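Local coordinates for protein putative thiol-disulfide oxidoreductase (Bacteroides vulgatus, PDB 4GRF) that probably reduces or exchanges disulfides through its C-terminal thioredoxin-like domain, the part described here, in a family linked to cytochrome c biogenesis, at residues 30-35 against 62-67; 10-15 against 91-96; 109-114 against 126-131; 36-41 against 68-73; 15-20 against 76-81. All blocks are in the same frame, centred on the assembly; numbering follows the deposited sequence.

Contact 1 of 5, residues 30-35 against 62-67; sequences KYVLVD and GFTIYG. With SO4 (sulfate ion), chain E.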
# COMPACT_ATOMS: atom_id res chain seq x y z
N LYS A 30 -11.71 -1.42 -7.57
CA LYS A 30 -10.49 -0.88 -8.13
C LYS A 30 -9.32 -1.83 -7.96
O LYS A 30 -9.32 -2.67 -7.08
CB LYS A 30 -10.12 0.44 -7.45
CG LYS A 30 -11.10 1.54 -7.72
CD LYS A 30 -10.66 2.83 -7.07
CE LYS A 30 -11.68 3.92 -7.32
NZ LYS A 30 -11.12 5.23 -6.91
N TYR A 31 -8.33 -1.72 -8.86
CA TYR A 31 -7.02 -2.28 -8.59
C TYR A 31 -6.39 -1.40 -7.52
O TYR A 31 -6.50 -0.18 -7.58
CB TYR A 31 -6.16 -2.29 -9.86
CG TYR A 31 -6.49 -3.43 -10.77
CD1 TYR A 31 -5.94 -4.68 -10.56
CD2 TYR A 31 -7.32 -3.24 -11.86
CE1 TYR A 31 -6.23 -5.74 -11.41
CE2 TYR A 31 -7.62 -4.29 -12.71
CZ TYR A 31 -7.09 -5.54 -12.47
OH TYR A 31 -7.41 -6.58 -13.32
N VAL A 32 -5.73 -2.03 -6.55
CA VAL A 32 -5.11 -1.32 -5.46
C VAL A 32 -3.70 -1.84 -5.28
O VAL A 32 -3.50 -3.02 -5.06
CB VAL A 32 -5.85 -1.57 -4.14
CG1 VAL A 32 -5.33 -0.62 -3.06
CG2 VAL A 32 -7.35 -1.41 -4.30
N LEU A 33 -2.72 -0.95 -5.35
CA LEU A 33 -1.39 -1.27 -4.91
C LEU A 33 -1.40 -1.04 -3.41
O LEU A 33 -1.76 0.04 -2.94
CB LEU A 33 -0.39 -0.32 -5.56
CG LEU A 33 1.04 -0.76 -5.90
CD1 LEU A 33 1.10 -2.03 -6.75
CD2 LEU A 33 1.70 0.38 -6.65
N VAL A 34 -1.05 -2.08 -2.67
CA VAL A 34 -0.93 -1.97 -1.23
C VAL A 34 0.57 -1.91 -0.87
O VAL A 34 1.34 -2.80 -1.24
CB VAL A 34 -1.62 -3.14 -0.53
CG1 VAL A 34 -1.56 -2.97 0.98
CG2 VAL A 34 -3.06 -3.24 -0.99
N ASP A 35 0.95 -0.81 -0.24
CA ASP A 35 2.33 -0.52 0.12
C ASP A 35 2.48 -0.55 1.63
O ASP A 35 2.03 0.38 2.30
CB ASP A 35 2.67 0.87 -0.41
CG ASP A 35 4.05 1.31 -0.05
OD1 ASP A 35 4.88 0.43 0.26
OD2 ASP A 35 4.29 2.54 -0.07
N GLY A 62 -9.60 3.33 -12.48
CA GLY A 62 -9.99 2.23 -11.61
C GLY A 62 -8.79 1.68 -10.85
O GLY A 62 -8.62 0.46 -10.75
N PHE A 63 -7.96 2.60 -10.38
CA PHE A 63 -6.74 2.25 -9.66
C PHE A 63 -6.48 3.23 -8.53
O PHE A 63 -6.68 4.44 -8.66
CB PHE A 63 -5.54 2.30 -10.59
CG PHE A 63 -4.21 2.11 -9.90
CD1 PHE A 63 -3.82 0.87 -9.48
CD2 PHE A 63 -3.37 3.20 -9.65
CE1 PHE A 63 -2.61 0.69 -8.85
CE2 PHE A 63 -2.16 3.03 -9.02
CZ PHE A 63 -1.77 1.78 -8.61
N THR A 64 -6.00 2.71 -7.40
CA THR A 64 -5.47 3.58 -6.37
C THR A 64 -4.30 2.92 -5.61
O THR A 64 -3.95 1.77 -5.85
CB THR A 64 -6.57 4.07 -5.40
OG1 THR A 64 -6.06 5.15 -4.61
CG2 THR A 64 -7.08 2.95 -4.51
N ILE A 65 -3.68 3.70 -4.74
CA ILE A 65 -2.66 3.18 -3.84
C ILE A 65 -3.15 3.34 -2.42
O ILE A 65 -3.69 4.39 -2.02
CB ILE A 65 -1.30 3.90 -4.02
CG1 ILE A 65 -0.82 3.79 -5.49
CG2 ILE A 65 -0.27 3.34 -3.04
CD1 ILE A 65 0.48 4.52 -5.81
N TYR A 66 -2.98 2.26 -1.66
CA TYR A 66 -3.34 2.20 -0.25
C TYR A 66 -2.05 1.95 0.54
O TYR A 66 -1.47 0.85 0.51
CB TYR A 66 -4.35 1.07 -0.05
CG TYR A 66 -4.91 0.85 1.36
CD1 TYR A 66 -5.61 1.84 2.04
CD2 TYR A 66 -4.81 -0.39 1.96
CE1 TYR A 66 -6.15 1.61 3.29
CE2 TYR A 66 -5.34 -0.64 3.21
CZ TYR A 66 -6.01 0.36 3.87
OH TYR A 66 -6.54 0.10 5.12
N GLY A 67 -1.57 2.99 1.20
CA GLY A 67 -0.35 2.87 1.99
C GLY A 67 -0.67 2.51 3.42
O GLY A 67 -1.58 3.11 4.04
S SO4 E . -8.49 7.84 -4.61
O1 SO4 E . -9.55 8.00 -5.63
O2 SO4 E . -7.25 7.36 -5.29
O3 SO4 E . -8.22 9.13 -3.95
O4 SO4 E . -8.96 6.87 -3.59
O HOH W 1 -8.44 6.44 -7.70
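Strands 31-35 and 63-67 run parallel in direct register, from Tyr31 opposite Phe63 to Asp35 opposite Gly67, their axes approaching to 4.6 Å at an angle of 22°. Five backbone hydrogen bonds join them; the one from Tyr66 N to Leu33 O, 2.8 Å, is nearly straight. On one face the ring of Phe63 leans over the neighbouring strand, forward from Tyr31 to Leu33. With CG anti to the backbone N (chi1 173°), CD1 comes within 3.4 Å of Tyr31 O and CZ within 4.0 Å of Leu33 CB, while Tyr31 CB lies in the ring plane at its edge. Ile65 CG1 meets the same Leu33 CB beside the ring, and helix 129-140 covers this face through Val136, touching both Leu33 and Phe63. On the opposite face Val32 CG1 packs on Tyr66 CB at 3.6 Å, and Tyr66 sends its hydroxyl out to Val22 O. At the strand entrance Thr64 OG1 donates a hydrogen bond to sulfate O2, 2.6 Å. The extended Lys30 brings NZ to 3.4 Å from sulfate O1 without a direct bond, and a water accepting from NZ lies near both O1 and Phe63 O. Tyr55 and Asn89 also bind this anion, probably from the crystallisation liquor. Thus apolar packing and regular parallel backbone hydrogen bonds hold the buried middle, whereas polar groups at the start form an anion site in which the lysine charge probably helps.

Contact 2 of 5, residues 10-15 against 91-96; sequences PAITGI and VLLQKD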
# COMPACT_ATOMS: atom_id res chain seq x y z
N PRO A 10 -6.10 -10.47 2.92
CA PRO A 10 -6.72 -10.29 4.23
C PRO A 10 -7.12 -8.85 4.56
O PRO A 10 -6.59 -7.87 4.00
CB PRO A 10 -5.64 -10.79 5.20
CG PRO A 10 -4.84 -11.74 4.40
CD PRO A 10 -4.81 -11.15 3.02
N ALA A 11 -8.08 -8.73 5.47
CA ALA A 11 -8.58 -7.43 5.86
C ALA A 11 -7.47 -6.54 6.44
O ALA A 11 -6.55 -6.99 7.11
CB ALA A 11 -9.72 -7.59 6.86
N ILE A 12 -7.58 -5.24 6.15
CA ILE A 12 -6.72 -4.22 6.71
C ILE A 12 -7.58 -2.99 7.00
O ILE A 12 -8.37 -2.56 6.14
CB ILE A 12 -5.61 -3.75 5.72
CG1 ILE A 12 -4.78 -4.91 5.15
CG2 ILE A 12 -4.66 -2.76 6.40
CD1 ILE A 12 -3.86 -4.46 4.03
N THR A 13 -7.42 -2.41 8.19
CA THR A 13 -8.01 -1.13 8.51
C THR A 13 -6.99 -0.31 9.26
O THR A 13 -6.28 -0.85 10.11
CB THR A 13 -9.27 -1.25 9.39
OG1 THR A 13 -10.17 -2.21 8.83
CG2 THR A 13 -9.98 0.09 9.48
N GLY A 14 -6.89 0.96 8.92
CA GLY A 14 -6.08 1.91 9.66
C GLY A 14 -6.76 3.27 9.65
O GLY A 14 -7.83 3.43 9.04
N ILE A 15 -6.15 4.24 10.33
CA ILE A 15 -6.64 5.60 10.37
C ILE A 15 -5.89 6.48 9.37
O ILE A 15 -4.66 6.46 9.33
CB ILE A 15 -6.52 6.18 11.81
CG1 ILE A 15 -7.13 5.22 12.84
CG2 ILE A 15 -7.15 7.56 11.88
CD1 ILE A 15 -8.58 4.87 12.62
N VAL A 91 -2.84 5.11 5.47
CA VAL A 91 -3.33 4.80 6.81
C VAL A 91 -2.20 4.35 7.73
O VAL A 91 -1.19 3.82 7.29
CB VAL A 91 -4.43 3.72 6.83
CG1 VAL A 91 -5.63 4.19 6.03
CG2 VAL A 91 -3.91 2.36 6.36
N LEU A 92 -2.42 4.58 9.02
CA LEU A 92 -1.55 4.10 10.07
C LEU A 92 -2.27 3.04 10.88
O LEU A 92 -3.39 3.27 11.38
CB LEU A 92 -1.17 5.27 10.98
CG LEU A 92 -0.23 4.96 12.14
CD1 LEU A 92 1.11 4.46 11.62
CD2 LEU A 92 -0.05 6.19 13.00
N LEU A 93 -1.64 1.88 11.01
CA LEU A 93 -2.20 0.78 11.80
C LEU A 93 -2.19 1.15 13.28
O LEU A 93 -1.24 1.77 13.79
CB LEU A 93 -1.42 -0.50 11.59
CG LEU A 93 -1.48 -1.09 10.18
CD1 LEU A 93 -0.62 -2.34 10.07
CD2 LEU A 93 -2.92 -1.36 9.77
N GLN A 94 -3.25 0.81 13.97
CA GLN A 94 -3.24 0.96 15.43
C GLN A 94 -2.31 -0.12 15.98
O GLN A 94 -2.20 -1.21 15.42
CB GLN A 94 -4.65 0.88 15.98
CG GLN A 94 -5.57 1.82 15.23
CD GLN A 94 -6.73 2.32 16.06
OE1 GLN A 94 -7.88 2.31 15.62
NE2 GLN A 94 -6.44 2.76 17.28
N LYS A 95 -1.63 0.22 17.07
CA LYS A 95 -0.64 -0.66 17.70
C LYS A 95 -1.13 -2.10 17.82
O LYS A 95 -0.41 -3.03 17.48
CB LYS A 95 -0.32 -0.11 19.10
CG LYS A 95 0.65 -0.93 19.94
CD LYS A 95 0.87 -0.25 21.28
CE LYS A 95 1.13 -1.24 22.40
NZ LYS A 95 2.42 -1.96 22.21
N ASP A 96 -2.37 -2.27 18.28
CA ASP A 96 -2.93 -3.59 18.55
C ASP A 96 -3.26 -4.37 17.29
O ASP A 96 -3.69 -5.51 17.38
CB ASP A 96 -4.20 -3.47 19.38
CG ASP A 96 -3.91 -3.26 20.86
OD1 ASP A 96 -2.72 -3.29 21.25
OD2 ASP A 96 -4.87 -3.06 21.63
O HOH W 2 -5.52 -0.46 12.67
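Ile12 and Leu93 meet at an oblique angle, the CG2 branch of Ile12 resting 4.0 Å from Leu93 CD2. Leu93 CD2 also lies 3.4 Å from Thr13 O; with CG anti to its carbonyl carbon (chi1 -65°), the leucine bends its end back to the opposing chain although its CB points away from it. Val91 does the reverse, aiming directly at Gly14: its CB sits 3.7 Å from Gly14 C and its two methyls spread along the glycine backbone, a close fit in which the valine lies directly against the main chain. Farther out, Ile15 CD1 comes within 4.0 Å of Gln94 OE1. Paired hydrogen bonds between Ile15 and Leu92, N to O in both directions, make a single antiparallel bridge, and a water joins Thr13 O to Gln94 N. Here the N-terminal hairpin of strands 13-15 and 21-23 is fastened beside strand 89-92, the edge of the central sheet, an N-terminal addition consistent with the TlpA-like branch of the thioredoxin fold.

Contact 3 of 5, residues 109-114 against 126-131; sequences GFPHII and ELRGDD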
# COMPACT_ATOMS: atom_id res chain seq x y z
N GLY A 109 9.74 -8.90 5.30
CA GLY A 109 10.63 -7.77 5.03
C GLY A 109 9.92 -6.63 4.34
O GLY A 109 8.83 -6.81 3.80
N PHE A 110 10.54 -5.46 4.37
CA PHE A 110 9.99 -4.24 3.76
C PHE A 110 10.99 -3.66 2.77
O PHE A 110 12.19 -3.83 2.95
CB PHE A 110 9.70 -3.19 4.82
CG PHE A 110 8.70 -3.62 5.84
CD1 PHE A 110 9.07 -4.49 6.85
CD2 PHE A 110 7.40 -3.15 5.81
CE1 PHE A 110 8.15 -4.89 7.81
CE2 PHE A 110 6.48 -3.54 6.77
CZ PHE A 110 6.86 -4.42 7.77
N PRO A 111 10.51 -2.97 1.73
CA PRO A 111 9.12 -2.72 1.40
C PRO A 111 8.38 -4.02 1.04
O PRO A 111 9.00 -4.99 0.64
CB PRO A 111 9.22 -1.82 0.16
CG PRO A 111 10.50 -2.20 -0.48
CD PRO A 111 11.42 -2.55 0.64
N HIS A 112 7.07 -3.99 1.23
CA HIS A 112 6.20 -5.05 0.80
C HIS A 112 5.09 -4.40 -0.03
O HIS A 112 4.21 -3.70 0.51
CB HIS A 112 5.61 -5.81 1.96
CG HIS A 112 4.92 -7.06 1.55
ND1 HIS A 112 5.61 -8.15 1.09
CD2 HIS A 112 3.62 -7.39 1.53
CE1 HIS A 112 4.76 -9.11 0.78
NE2 HIS A 112 3.54 -8.68 1.05
N ILE A 113 5.20 -4.57 -1.35
CA ILE A 113 4.26 -3.91 -2.26
C ILE A 113 3.60 -4.95 -3.16
O ILE A 113 4.28 -5.67 -3.91
CB ILE A 113 4.96 -2.86 -3.12
CG1 ILE A 113 5.75 -1.90 -2.24
CG2 ILE A 113 3.94 -2.11 -3.96
CD1 ILE A 113 6.53 -0.85 -3.02
N ILE A 114 2.28 -5.02 -3.08
CA ILE A 114 1.50 -6.01 -3.80
C ILE A 114 0.38 -5.31 -4.59
O ILE A 114 0.04 -4.18 -4.31
CB ILE A 114 0.88 -7.05 -2.87
CG1 ILE A 114 -0.07 -6.38 -1.85
CG2 ILE A 114 1.97 -7.82 -2.13
CD1 ILE A 114 -0.82 -7.35 -0.98
N GLU A 126 6.09 -8.40 -4.99
CA GLU A 126 7.50 -8.04 -5.19
C GLU A 126 7.68 -6.94 -6.23
O GLU A 126 8.58 -7.01 -7.08
CB GLU A 126 8.33 -9.26 -5.57
CG GLU A 126 8.50 -10.29 -4.46
CD GLU A 126 9.38 -9.77 -3.32
OE1 GLU A 126 10.23 -8.88 -3.56
OE2 GLU A 126 9.20 -10.25 -2.18
N LEU A 127 6.83 -5.92 -6.15
CA LEU A 127 6.82 -4.83 -7.10
C LEU A 127 7.79 -3.72 -6.68
O LEU A 127 7.70 -3.22 -5.57
CB LEU A 127 5.39 -4.29 -7.23
CG LEU A 127 4.40 -5.36 -7.68
CD1 LEU A 127 3.01 -4.78 -7.84
CD2 LEU A 127 4.85 -5.98 -8.99
N ARG A 128 8.69 -3.34 -7.58
CA ARG A 128 9.67 -2.28 -7.32
C ARG A 128 9.96 -1.52 -8.59
O ARG A 128 9.86 -2.08 -9.68
CB ARG A 128 10.99 -2.88 -6.86
CG ARG A 128 10.86 -3.83 -5.71
CD ARG A 128 10.70 -3.10 -4.39
NE ARG A 128 10.83 -4.09 -3.33
CZ ARG A 128 9.83 -4.85 -2.89
NH1 ARG A 128 8.60 -4.70 -3.38
NH2 ARG A 128 10.06 -5.75 -1.95
N GLY A 129 10.32 -0.26 -8.45
CA GLY A 129 10.83 0.53 -9.57
C GLY A 129 9.92 0.53 -10.78
O GLY A 129 8.70 0.61 -10.65
N ASP A 130 10.52 0.43 -11.95
CA ASP A 130 9.78 0.54 -13.20
C ASP A 130 8.83 -0.64 -13.35
O ASP A 130 7.84 -0.56 -14.08
CB ASP A 130 10.73 0.59 -14.40
CG ASP A 130 11.57 1.86 -14.43
OD1 ASP A 130 11.01 2.95 -14.21
OD2 ASP A 130 12.78 1.75 -14.69
N ASP A 131 9.13 -1.73 -12.65
CA ASP A 131 8.34 -2.93 -12.77
C ASP A 131 6.99 -2.72 -12.13
O ASP A 131 5.98 -3.30 -12.51
CB ASP A 131 9.05 -4.11 -12.12
CG ASP A 131 8.39 -5.42 -12.45
OD1 ASP A 131 8.14 -5.64 -13.66
OD2 ASP A 131 8.12 -6.21 -11.53
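The guanidinium of Arg128 carries Pro111 on one face: the proline CG stands 3.4 Å above its plane, displaced toward the rim and closest to NE. In that plane, NH1 donates to Leu127 O at 2.8 Å, although the nitrogen lies well above the plane of this carbonyl. The chain of Arg128 folds at chi2 (-78°), which turns the guanidinium back over Pro111, whose preceding peptide bond is cis. Glu126 OE1 adds a salt bridge to NH2 from well outside the guanidinium plane, on the side away from the proline, a purely electrostatic pairing. Alongside, Ile113 CG2 meets Leu127 CB at 4.2 Å, and a weak backbone bond of 3.4 Å runs from Leu127 N to Ile113 O. Pro111 also touches Trp43 and, of the disulfide pair, Cys44, consistent with the cis-proline beside the CxxC site of thioredoxins. Ile113 N is buried here without a polar partner. The contact therefore relies more on van der Waals cover than on hydrogen bonding, with the Leu127 O bond and Glu126 probably steadying the guanidinium.

Contact 4 of 5, residues 36-41 against 68-73; sequences FWFAGC and VSTDRR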
# COMPACT_ATOMS: atom_id res chain seq x y z
N PHE A 36 3.05 -1.63 2.15
CA PHE A 36 3.36 -1.73 3.57
C PHE A 36 4.75 -1.13 3.83
O PHE A 36 5.74 -1.51 3.20
CB PHE A 36 3.38 -3.18 4.04
CG PHE A 36 2.06 -3.92 3.90
CD1 PHE A 36 1.74 -4.56 2.72
CD2 PHE A 36 1.19 -4.03 4.96
CE1 PHE A 36 0.54 -5.27 2.60
CE2 PHE A 36 0.01 -4.75 4.85
CZ PHE A 36 -0.31 -5.35 3.67
N TRP A 37 4.81 -0.20 4.77
CA TRP A 37 6.01 0.61 4.96
C TRP A 37 6.07 1.22 6.35
O TRP A 37 5.15 1.08 7.15
CB TRP A 37 6.07 1.72 3.90
CG TRP A 37 5.07 2.81 4.13
CD1 TRP A 37 3.71 2.72 3.99
CD2 TRP A 37 5.34 4.14 4.54
NE1 TRP A 37 3.12 3.90 4.29
CE2 TRP A 37 4.09 4.80 4.66
CE3 TRP A 37 6.50 4.84 4.87
CZ2 TRP A 37 3.98 6.12 5.05
CZ3 TRP A 37 6.38 6.15 5.26
CH2 TRP A 37 5.13 6.78 5.34
N PHE A 38 7.17 1.90 6.64
CA PHE A 38 7.23 2.76 7.81
C PHE A 38 8.33 3.77 7.52
O PHE A 38 9.14 3.57 6.62
CB PHE A 38 7.53 1.97 9.10
CG PHE A 38 8.68 1.02 8.97
CD1 PHE A 38 8.47 -0.26 8.47
CD2 PHE A 38 9.96 1.39 9.33
CE1 PHE A 38 9.53 -1.15 8.33
CE2 PHE A 38 11.02 0.50 9.21
CZ PHE A 38 10.80 -0.77 8.70
N ALA A 39 8.33 4.86 8.26
CA ALA A 39 9.21 5.99 7.99
C ALA A 39 10.70 5.62 7.96
O ALA A 39 11.46 6.18 7.16
CB ALA A 39 8.96 7.08 9.03
N GLY A 40 11.10 4.67 8.81
CA GLY A 40 12.51 4.27 8.91
C GLY A 40 12.96 3.23 7.90
O GLY A 40 14.05 2.65 8.02
N CYS A 41 12.13 2.98 6.89
CA CYS A 41 12.47 2.05 5.83
C CYS A 41 12.92 2.83 4.60
O CYS A 41 12.09 3.36 3.83
CB CYS A 41 11.25 1.19 5.51
SG CYS A 41 11.43 0.15 4.06
N VAL A 68 0.06 1.53 3.94
CA VAL A 68 -0.19 0.96 5.26
C VAL A 68 1.08 1.02 6.08
O VAL A 68 2.03 0.30 5.79
CB VAL A 68 -0.67 -0.49 5.14
CG1 VAL A 68 -0.97 -1.07 6.52
CG2 VAL A 68 -1.88 -0.58 4.24
N SER A 69 1.11 1.91 7.07
CA SER A 69 2.30 2.07 7.91
C SER A 69 2.19 1.37 9.24
O SER A 69 1.13 1.34 9.87
CB SER A 69 2.62 3.54 8.16
OG SER A 69 3.69 3.69 9.08
N THR A 70 3.33 0.82 9.65
CA THR A 70 3.50 0.20 10.94
C THR A 70 4.26 1.11 11.92
O THR A 70 4.70 0.68 12.97
CB THR A 70 4.30 -1.11 10.81
OG1 THR A 70 5.60 -0.83 10.30
CG2 THR A 70 3.60 -2.10 9.90
N ASP A 71 4.37 2.38 11.60
CA ASP A 71 5.10 3.32 12.46
C ASP A 71 4.59 3.32 13.90
O ASP A 71 3.38 3.41 14.14
CB ASP A 71 5.00 4.73 11.89
CG ASP A 71 6.11 5.04 10.91
OD1 ASP A 71 7.26 5.11 11.36
OD2 ASP A 71 5.81 5.23 9.72
N ARG A 72 5.52 3.23 14.86
CA ARG A 72 5.16 3.28 16.27
C ARG A 72 4.76 4.70 16.65
O ARG A 72 3.92 4.91 17.53
CB ARG A 72 6.33 2.82 17.15
CG ARG A 72 6.73 1.36 16.94
CD ARG A 72 7.15 0.69 18.25
NE ARG A 72 7.44 1.65 19.31
CZ ARG A 72 6.69 1.82 20.40
NH1 ARG A 72 5.60 1.08 20.57
NH2 ARG A 72 7.03 2.72 21.31
N ARG A 73 5.31 5.68 15.97
CA ARG A 73 4.96 7.05 16.25
C ARG A 73 4.27 7.76 15.10
O ARG A 73 4.80 7.87 14.03
CB ARG A 73 6.19 7.82 16.65
CG ARG A 73 6.90 7.21 17.83
CD ARG A 73 7.80 8.22 18.50
NE ARG A 73 8.94 8.56 17.67
CZ ARG A 73 9.35 9.80 17.45
NH1 ARG A 73 8.72 10.82 18.02
NH2 ARG A 73 10.40 10.02 16.68
O HOH W 3 9.78 4.34 11.32
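Asp71 reaches across to the loop that follows strand 31-37. From CB its side chain turns toward that loop; CG lies 3.8 Å from Phe38 CB, and the carboxylate meets the turn beginning at Phe38. OD2 accepts hydrogen bonds from Ala39 N at 2.9 Å on its syn side and, on its anti side, from Ser69 OG at 2.7 Å. OD1 lies 3.5 Å from Ala39 CB, makes a weak bond to Ala39 N, and accepts from a water that is also bound to Gly40 N. The serine in turn receives Asp71 N, an ST turn that positions the aspartate. Next to this polar cluster the strands pair in parallel, Trp37 N to Val68 O and Thr70 N to Trp37 O. The indole of Trp37 has Ser69 CB over one face of its five-membered ring, a CH-pi contact 4.2 Å from the centroid; chi1 of 72° swings the ring back toward strand 68-69. On the other side of the sheet Phe36 and Val68 lie side by side, CD2 to CG1 at 4.0 Å. Two donors on OD2 and the water on OD1 fix the rotation of the carboxylate. The type I turn from Phe38 ends at Cys41, disulfide-bonded to Cys44 at the start of helix 42-46, consistent with the CxxC motif at a helix start where thioredoxin-fold proteins carry their redox site.

Contact 5 of 5, residues 15-20 against 76-81; sequences IDLKGN and DWKKAI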
# COMPACT_ATOMS: atom_id res chain seq x y z
N ILE A 15 -6.15 4.24 10.33
CA ILE A 15 -6.64 5.60 10.37
C ILE A 15 -5.89 6.48 9.37
O ILE A 15 -4.66 6.46 9.33
CB ILE A 15 -6.52 6.18 11.81
CG1 ILE A 15 -7.13 5.22 12.84
CG2 ILE A 15 -7.15 7.56 11.88
CD1 ILE A 15 -8.58 4.87 12.62
N ASP A 16 -6.63 7.24 8.56
CA ASP A 16 -6.05 8.02 7.50
C ASP A 16 -5.71 9.41 8.00
O ASP A 16 -5.83 9.67 9.21
CB ASP A 16 -6.94 8.00 6.23
CG ASP A 16 -8.20 8.90 6.33
OD1 ASP A 16 -8.44 9.57 7.35
OD2 ASP A 16 -8.96 8.95 5.33
N LEU A 17 -5.25 10.27 7.10
CA LEU A 17 -4.78 11.61 7.49
C LEU A 17 -5.95 12.55 7.85
O LEU A 17 -5.76 13.64 8.39
CB LEU A 17 -3.94 12.23 6.38
CG LEU A 17 -2.55 11.62 6.16
CD1 LEU A 17 -1.91 12.20 4.91
CD2 LEU A 17 -1.67 11.83 7.37
N LYS A 18 -7.16 12.14 7.50
CA LYS A 18 -8.35 12.90 7.90
C LYS A 18 -9.00 12.37 9.18
O LYS A 18 -10.08 12.81 9.58
CB LYS A 18 -9.35 12.94 6.75
CG LYS A 18 -8.85 13.80 5.60
CD LYS A 18 -9.86 13.95 4.47
CE LYS A 18 -9.39 15.02 3.49
NZ LYS A 18 -10.09 14.95 2.18
N GLY A 19 -8.32 11.44 9.85
CA GLY A 19 -8.79 10.92 11.12
C GLY A 19 -9.92 9.92 11.03
O GLY A 19 -10.63 9.69 12.01
N ASN A 20 -10.07 9.32 9.85
CA ASN A 20 -11.13 8.35 9.60
C ASN A 20 -10.58 6.94 9.38
O ASN A 20 -9.47 6.78 8.91
CB ASN A 20 -11.95 8.81 8.41
CG ASN A 20 -12.63 10.13 8.67
OD1 ASN A 20 -13.21 10.32 9.72
ND2 ASN A 20 -12.53 11.04 7.73
N ASP A 76 6.30 10.45 13.25
CA ASP A 76 7.28 9.96 12.27
C ASP A 76 6.60 9.66 10.93
O ASP A 76 7.14 9.97 9.85
CB ASP A 76 7.98 8.68 12.74
CG ASP A 76 8.89 8.89 13.94
OD1 ASP A 76 9.31 10.03 14.20
OD2 ASP A 76 9.19 7.87 14.60
N TRP A 77 5.43 9.04 11.01
CA TRP A 77 4.60 8.72 9.85
C TRP A 77 4.21 9.98 9.07
O TRP A 77 4.41 10.07 7.85
CB TRP A 77 3.37 7.97 10.34
CG TRP A 77 2.33 7.67 9.35
CD1 TRP A 77 2.46 6.90 8.22
CD2 TRP A 77 0.94 8.08 9.39
NE1 TRP A 77 1.26 6.82 7.56
CE2 TRP A 77 0.31 7.53 8.26
CE3 TRP A 77 0.18 8.85 10.28
CZ2 TRP A 77 -1.04 7.74 7.98
CZ3 TRP A 77 -1.18 9.04 10.01
CH2 TRP A 77 -1.76 8.50 8.86
N LYS A 78 3.68 10.98 9.77
CA LYS A 78 3.26 12.21 9.12
C LYS A 78 4.43 12.99 8.53
O LYS A 78 4.34 13.53 7.40
CB LYS A 78 2.44 13.07 10.12
CG LYS A 78 1.07 12.46 10.38
CD LYS A 78 0.17 13.29 11.28
CE LYS A 78 0.76 13.46 12.67
NZ LYS A 78 -0.23 14.08 13.59
N LYS A 79 5.54 13.02 9.24
CA LYS A 79 6.72 13.70 8.73
C LYS A 79 7.19 13.05 7.44
O LYS A 79 7.60 13.74 6.53
CB LYS A 79 7.85 13.71 9.75
CG LYS A 79 7.62 14.64 10.93
CD LYS A 79 8.69 14.49 12.01
CE LYS A 79 8.56 15.57 13.07
NZ LYS A 79 9.31 15.28 14.33
N ALA A 80 7.11 11.72 7.36
CA ALA A 80 7.60 11.04 6.17
C ALA A 80 6.71 11.37 4.99
O ALA A 80 7.18 11.59 3.86
CB ALA A 80 7.66 9.53 6.40
N ILE A 81 5.40 11.39 5.22
CA ILE A 81 4.46 11.63 4.15
C ILE A 81 4.66 13.04 3.59
O ILE A 81 4.69 13.24 2.36
CB ILE A 81 3.02 11.43 4.63
CG1 ILE A 81 2.78 9.94 4.87
CG2 ILE A 81 2.04 11.98 3.63
CD1 ILE A 81 1.44 9.62 5.49
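Asp16 OD1 is gripped by two backbone amides of its own turn: Asn20 N donates at 3.0 Å, from above the carboxylate plane, and Lys18 N makes a weak, bent bond. With the Gly19 N to Asp16 O bond of the type I turn, they close a compact loop that presents Leu17 to helix 74-84. Across the gap there are no hydrogen bonds, and the joining is done by carbon. Leu17 is the main contributor: although its CB points to one side, CG is anti to the carbonyl carbon (chi1 -71°) and the branched end comes round to the helix. CD2 lies against the six-membered end of the Trp77 indole, 3.6 Å from CH2 and 3.9 Å from CZ3, and also brushes Lys78 CG. CD1 reaches out to meet Ile81 CG2 tip to tip at 4.2 Å. The indole itself is held from within the helix, Ile81 CD1 lying 3.4 Å above one face near the rim, while Asp16 C sits at its edge and Ile15 O is 3.6 Å from CH2. Trp77 is buried and also packs on Leu92 of strand 89-92; Lys78 instead turns its charged end to Glu74. The arrangement is the docking of a beta-hairpin turn, between strands 13-15 and 21-23, on the side of a helix that connects two parallel strands of the thioredoxin-like sheet, the helical link of a beta-alpha-beta crossover.

In the fold
Contacts 1 and 4 continue one strand pair, 31-37 with 63-69, their centres 17 Å apart and Asp35 O 2.8 Å from Val68 N. Contact 2 adds the neighbouring strand 89-92, with Gly67 O 2.8 Å from Val91 N, while contact 3 flanks the other side through Val34 N and Ile114 O, 2.9 Å apart. Contact 5 shares Ile15 with contact 2, and its Trp77 CD1 packs 3.4 Å from Ser69 CB of contact 4. At the Cys41-Cys44 disulfide, the probable redox site, contact 4 supplies Cys41 and contact 3 the facing loop, Phe110 CB standing 3.8 Å from Cys41 SG. Glutathione, covalently bound to Cys106, lies about 8 Å from the side chain of Glu126 in contact 3.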